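PDB 4RYE: D-alanyl-D-alanine carboxypeptidase DacB2 from Mycobacterium tuberculosis H37Rv, which shows D,D-carboxypeptidase activity on synthetic pentapeptides and probably trims the D-Ala-D-Ala end of peptidoglycan stem peptides in cell-wall biogenesis. Local coordinates for residues A[12-25]-A[244-256]. Residues are numbered along the deposited sequence; the frame is centred on the assembly and turned at random.
Sequences SVPIPDGPAQTWIV and PTYWDQAATLFDW
Trp256 and Ile15 meet toward the C-terminal end of segment 244-256, where the incoming N-terminal arm lies along a helix. With CG anti to its backbone N (chi1 179°), the indole reaches out from the helix, and Ile15 lays CG1 over its five-membered ring, 3.5 Å from the centroid, a CH-pi contact that CD1 extends across the rest of the indole. Tryptophan suits this place because it joins a broad apolar face to one N-H donor on its edge: NE1 donates to Val13 O at 2.6 Å, a bent bond (143° at the hydrogen) whose acceptor is tilted out of the ring plane. Val13 O also takes a bond from Gln8, so two donors hold this carbonyl.

One turn back, Leu253 spreads its methyls between arm and strand. The forked end of leucine lets CD2 meet Ile15 CG2, Val25 CG2 and one face of the Trp23 ring at once, 4.1 Å from the centroid of its six-membered part.

Gln249 makes the second hydrogen bond across the contact. Its extended chain brings OE1 to Ala20 N at 2.8 Å, in the carbonyl plane on a lone pair and nearly straight (163°). NE2 lies against Gly18 CA at 3.4 Å; glycine, with no side chain, lets the amide lie close to the backbone. Beside it, Pro19 CG rests against the edge of Tyr246 near CD1, 3.6 Å away. The capping box of Thr245 and Asp248 caps the N-terminal end of helix 246-256.

Strand 22-27 is an inner strand of the six-stranded antiparallel sheet, between 228-237 and 32-37. Helix 246-256 packs on one face, touching Met234 and Ala35, while Ile24 turns to helix 155-166 on the other, consistent with the penicillin-binding protein/beta-lactamase fold.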
loop_
_atom_site.group_PDB
_atom_site.type_symbol
_atom_site.label_atom_id
_atom_site.label_comp_id
_atom_site.label_asym_id
_atom_site.label_seq_id
_atom_site.Cartn_x
_atom_site.Cartn_y
_atom_site.Cartn_z
ATOM N N SER A 12 20.182 -7.639 19.541
ATOM C CA SER A 12 19.229 -8.371 18.713
ATOM C C SER A 12 19.931 -9.115 17.571
ATOM O O SER A 12 21.062 -8.791 17.197
ATOM C CB SER A 12 18.117 -7.452 18.174
ATOM O OG SER A 12 18.603 -6.438 17.312
ATOM N N VAL A 13 19.250 -10.124 17.035
ATOM C CA VAL A 13 19.771 -10.899 15.921
ATOM C C VAL A 13 19.965 -9.980 14.723
ATOM O O VAL A 13 19.054 -9.231 14.363
ATOM C CB VAL A 13 18.790 -12.027 15.550
ATOM C CG1 VAL A 13 19.106 -12.586 14.173
ATOM C CG2 VAL A 13 18.816 -13.123 16.620
ATOM N N PRO A 14 21.156 -10.027 14.105
ATOM C CA PRO A 14 21.427 -9.222 12.907
ATOM C C PRO A 14 20.388 -9.477 11.816
ATOM O O PRO A 14 20.070 -10.636 11.511
ATOM C CB PRO A 14 22.806 -9.727 12.448
ATOM C CG PRO A 14 23.444 -10.269 13.686
ATOM C CD PRO A 14 22.309 -10.869 14.477
ATOM N N ILE A 15 19.856 -8.400 11.252
ATOM C CA ILE A 15 18.840 -8.486 10.210
ATOM C C ILE A 15 19.501 -8.796 8.869
ATOM O O ILE A 15 20.381 -8.060 8.423
ATOM C CB ILE A 15 18.025 -7.179 10.146
ATOM C CG1 ILE A 15 17.253 -6.988 11.457
ATOM C CG2 ILE A 15 17.074 -7.170 8.952
ATOM C CD1 ILE A 15 16.392 -5.720 11.515
ATOM N N PRO A 16 19.097 -9.909 8.232
ATOM C CA PRO A 16 19.723 -10.338 6.975
ATOM C C PRO A 16 19.622 -9.265 5.901
ATOM O O PRO A 16 18.659 -8.498 5.893
ATOM C CB PRO A 16 18.893 -11.565 6.575
ATOM C CG PRO A 16 18.445 -12.148 7.890
ATOM C CD PRO A 16 18.129 -10.904 8.734
ATOM N N ASP A 17 20.610 -9.198 5.016
ATOM C CA ASP A 17 20.572 -8.226 3.931
ATOM C C ASP A 17 19.407 -8.536 2.990
ATOM O O ASP A 17 18.983 -9.689 2.872
ATOM C CB ASP A 17 21.894 -8.218 3.156
ATOM C CG ASP A 17 23.090 -7.862 4.032
ATOM O OD1 ASP A 17 22.889 -7.338 5.150
ATOM O OD2 ASP A 17 24.238 -8.105 3.593
ATOM N N GLY A 18 18.892 -7.505 2.327
ATOM C CA GLY A 18 17.789 -7.675 1.396
ATOM C C GLY A 18 17.790 -6.601 0.325
ATOM O O GLY A 18 18.567 -5.648 0.402
ATOM N N PRO A 19 16.919 -6.748 -0.685
ATOM C CA PRO A 19 16.884 -5.827 -1.827
ATOM C C PRO A 19 16.402 -4.418 -1.485
ATOM O O PRO A 19 16.795 -3.478 -2.177
ATOM C CB PRO A 19 15.894 -6.501 -2.789
ATOM C CG PRO A 19 15.062 -7.402 -1.922
ATOM C CD PRO A 19 16.027 -7.904 -0.886
ATOM N N ALA A 20 15.559 -4.270 -0.465
ATOM C CA ALA A 20 15.009 -2.951 -0.125
ATOM C C ALA A 20 16.096 -2.020 0.408
ATOM O O ALA A 20 16.828 -2.388 1.320
ATOM C CB ALA A 20 13.875 -3.078 0.900
ATOM N N GLN A 21 16.204 -0.815 -0.147
ATOM C CA GLN A 21 17.230 0.115 0.329
ATOM C C GLN A 21 16.798 0.928 1.560
ATOM O O GLN A 21 17.648 1.382 2.319
ATOM C CB GLN A 21 17.753 1.015 -0.797
ATOM C CG GLN A 21 18.598 0.257 -1.824
ATOM C CD GLN A 21 19.774 -0.449 -1.189
ATOM O OE1 GLN A 21 20.766 0.184 -0.829
ATOM N NE2 GLN A 21 19.667 -1.767 -1.031
ATOM N N THR A 22 15.491 1.124 1.747
ATOM C CA THR A 22 14.985 1.641 3.021
ATOM C C THR A 22 13.847 0.755 3.483
ATOM O O THR A 22 13.151 0.177 2.664
ATOM C CB THR A 22 14.443 3.088 2.933
ATOM O OG1 THR A 22 13.133 3.070 2.357
ATOM C CG2 THR A 22 15.392 3.997 2.113
ATOM N N TRP A 23 13.659 0.648 4.793
ATOM C CA TRP A 23 12.581 -0.173 5.333
ATOM C C TRP A 23 12.390 0.157 6.807
ATOM O O TRP A 23 13.233 0.834 7.416
ATOM C CB TRP A 23 12.856 -1.680 5.127
ATOM C CG TRP A 23 14.230 -2.136 5.582
ATOM C CD1 TRP A 23 15.338 -2.319 4.797
ATOM C CD2 TRP A 23 14.631 -2.469 6.918
ATOM N NE1 TRP A 23 16.397 -2.733 5.564
ATOM C CE2 TRP A 23 15.990 -2.828 6.870
ATOM C CE3 TRP A 23 13.970 -2.486 8.150
ATOM C CZ2 TRP A 23 16.707 -3.207 8.011
ATOM C CZ3 TRP A 23 14.682 -2.858 9.285
ATOM C CH2 TRP A 23 16.033 -3.209 9.207
ATOM N N ILE A 24 11.282 -0.307 7.371
ATOM C CA ILE A 24 10.988 -0.082 8.789
ATOM C C ILE A 24 10.141 -1.242 9.275
ATOM O O ILE A 24 9.427 -1.848 8.491
ATOM C CB ILE A 24 10.256 1.278 9.008
ATOM C CG1 ILE A 24 10.187 1.649 10.492
ATOM C CG2 ILE A 24 8.859 1.277 8.375
ATOM C CD1 ILE A 24 9.669 3.076 10.745
ATOM N N VAL A 25 10.260 -1.587 10.551
ATOM C CA VAL A 25 9.418 -2.607 11.174
ATOM C C VAL A 25 8.834 -1.965 12.415
ATOM O O VAL A 25 9.571 -1.471 13.275
ATOM C CB VAL A 25 10.219 -3.855 11.610
ATOM C CG1 VAL A 25 9.278 -4.898 12.226
ATOM C CG2 VAL A 25 10.958 -4.462 10.423
ATOM N N PRO A 244 17.534 -12.545 -2.394
ATOM C CA PRO A 244 16.184 -12.606 -1.821
ATOM C C PRO A 244 15.222 -11.761 -2.645
ATOM O O PRO A 244 15.628 -10.715 -3.158
ATOM C CB PRO A 244 16.360 -11.978 -0.433
ATOM C CG PRO A 244 17.836 -12.098 -0.130
ATOM C CD PRO A 244 18.521 -11.974 -1.460
ATOM N N THR A 245 13.978 -12.215 -2.783
ATOM C CA THR A 245 12.932 -11.439 -3.444
ATOM C C THR A 245 12.294 -10.512 -2.432
ATOM O O THR A 245 12.609 -10.569 -1.243
ATOM C CB THR A 245 11.821 -12.348 -3.987
ATOM O OG1 THR A 245 11.166 -12.993 -2.886
ATOM C CG2 THR A 245 12.393 -13.395 -4.931
ATOM N N TYR A 246 11.376 -9.662 -2.880
ATOM C CA TYR A 246 10.696 -8.794 -1.939
ATOM C C TYR A 246 9.838 -9.624 -0.986
ATOM O O TYR A 246 9.676 -9.262 0.179
ATOM C CB TYR A 246 9.867 -7.721 -2.664
ATOM C CG TYR A 246 10.413 -6.313 -2.489
ATOM C CD1 TYR A 246 11.779 -6.056 -2.596
ATOM C CD2 TYR A 246 9.567 -5.242 -2.230
ATOM C CE1 TYR A 246 12.285 -4.767 -2.435
ATOM C CE2 TYR A 246 10.063 -3.951 -2.073
ATOM C CZ TYR A 246 11.421 -3.722 -2.174
ATOM O OH TYR A 246 11.922 -2.442 -2.018
ATOM N N TRP A 247 9.305 -10.744 -1.467
ATOM C CA TRP A 247 8.471 -11.588 -0.609
ATOM C C TRP A 247 9.324 -12.228 0.477
ATOM O O TRP A 247 8.873 -12.375 1.621
ATOM C CB TRP A 247 7.739 -12.682 -1.405
ATOM C CG TRP A 247 6.857 -12.181 -2.530
ATOM C CD1 TRP A 247 6.912 -12.562 -3.840
ATOM C CD2 TRP A 247 5.795 -11.213 -2.439
ATOM N NE1 TRP A 247 5.957 -11.892 -4.569
ATOM C CE2 TRP A 247 5.258 -11.059 -3.734
ATOM C CE3 TRP A 247 5.251 -10.461 -1.392
ATOM C CZ2 TRP A 247 4.199 -10.188 -4.007
ATOM C CZ3 TRP A 247 4.198 -9.594 -1.666
ATOM C CH2 TRP A 247 3.683 -9.470 -2.962
ATOM N N ASP A 248 10.546 -12.614 0.102
ATOM C CA ASP A 248 11.512 -13.202 1.025
ATOM C C ASP A 248 11.868 -12.223 2.142
ATOM O O ASP A 248 11.814 -12.570 3.327
ATOM C CB ASP A 248 12.796 -13.632 0.286
ATOM C CG ASP A 248 12.604 -14.880 -0.566
ATOM O OD1 ASP A 248 11.744 -15.720 -0.226
ATOM O OD2 ASP A 248 13.329 -15.025 -1.576
ATOM N N GLN A 249 12.233 -11.001 1.762
ATOM C CA GLN A 249 12.683 -10.012 2.735
ATOM C C GLN A 249 11.544 -9.580 3.656
ATOM O O GLN A 249 11.765 -9.305 4.831
ATOM C CB GLN A 249 13.327 -8.801 2.040
ATOM C CG GLN A 249 13.566 -7.605 2.964
ATOM C CD GLN A 249 14.489 -6.553 2.353
ATOM O OE1 GLN A 249 14.397 -6.233 1.166
ATOM N NE2 GLN A 249 15.396 -6.024 3.165
ATOM N N ALA A 250 10.327 -9.523 3.125
ATOM C CA ALA A 250 9.178 -9.176 3.953
ATOM C C ALA A 250 8.974 -10.244 5.014
ATOM O O ALA A 250 8.732 -9.932 6.173
ATOM C CB ALA A 250 7.912 -9.007 3.105
ATOM N N ALA A 251 9.057 -11.505 4.611
ATOM C CA ALA A 251 8.872 -12.598 5.554
ATOM C C ALA A 251 10.024 -12.593 6.566
ATOM O O ALA A 251 9.831 -12.865 7.749
ATOM C CB ALA A 251 8.795 -13.926 4.817
ATOM N N THR A 252 11.226 -12.286 6.089
ATOM C CA THR A 252 12.394 -12.193 6.964
ATOM C C THR A 252 12.227 -11.086 8.018
ATOM O O THR A 252 12.551 -11.287 9.194
ATOM C CB THR A 252 13.678 -11.981 6.142
ATOM O OG1 THR A 252 14.022 -13.211 5.498
ATOM C CG2 THR A 252 14.836 -11.548 7.030
ATOM N N LEU A 253 11.705 -9.934 7.610
ATOM C CA LEU A 253 11.486 -8.822 8.545
ATOM C C LEU A 253 10.393 -9.116 9.562
ATOM O O LEU A 253 10.559 -8.834 10.748
ATOM C CB LEU A 253 11.182 -7.523 7.800
ATOM C CG LEU A 253 12.406 -6.876 7.150
ATOM C CD1 LEU A 253 11.990 -5.658 6.349
ATOM C CD2 LEU A 253 13.449 -6.501 8.217
ATOM N N PHE A 254 9.288 -9.697 9.103
ATOM C CA PHE A 254 8.214 -10.106 10.007
ATOM C C PHE A 254 8.709 -11.147 11.008
ATOM O O PHE A 254 8.485 -11.002 12.221
ATOM C CB PHE A 254 7.012 -10.654 9.211
ATOM C CG PHE A 254 6.093 -9.578 8.653
ATOM C CD1 PHE A 254 5.624 -8.538 9.456
ATOM C CD2 PHE A 254 5.686 -9.623 7.323
ATOM C CE1 PHE A 254 4.768 -7.560 8.936
ATOM C CE2 PHE A 254 4.843 -8.656 6.798
ATOM C CZ PHE A 254 4.379 -7.618 7.603
ATOM N N ASP A 255 9.382 -12.188 10.509
ATOM C CA ASP A 255 9.948 -13.229 11.368
ATOM C C ASP A 255 10.880 -12.616 12.417
ATOM O O ASP A 255 10.816 -12.956 13.602
ATOM C CB ASP A 255 10.768 -14.247 10.556
ATOM C CG ASP A 255 9.910 -15.301 9.858
ATOM O OD1 ASP A 255 8.683 -15.347 10.082
ATOM O OD2 ASP A 255 10.485 -16.103 9.088
ATOM N N TRP A 256 11.770 -11.738 11.967
ATOM C CA TRP A 256 12.694 -11.075 12.883
ATOM C C TRP A 256 11.931 -10.279 13.945
ATOM O O TRP A 256 12.271 -10.325 15.128
ATOM C CB TRP A 256 13.662 -10.168 12.125
ATOM C CG TRP A 256 14.624 -9.446 13.038
ATOM C CD1 TRP A 256 15.859 -9.872 13.445
ATOM C CD2 TRP A 256 14.409 -8.177 13.667
ATOM N NE1 TRP A 256 16.422 -8.941 14.283
ATOM C CE2 TRP A 256 15.549 -7.895 14.439
ATOM C CE3 TRP A 256 13.358 -7.255 13.653
ATOM C CZ2 TRP A 256 15.668 -6.717 15.195
ATOM C CZ3 TRP A 256 13.481 -6.090 14.402
ATOM C CH2 TRP A 256 14.622 -5.834 15.157
#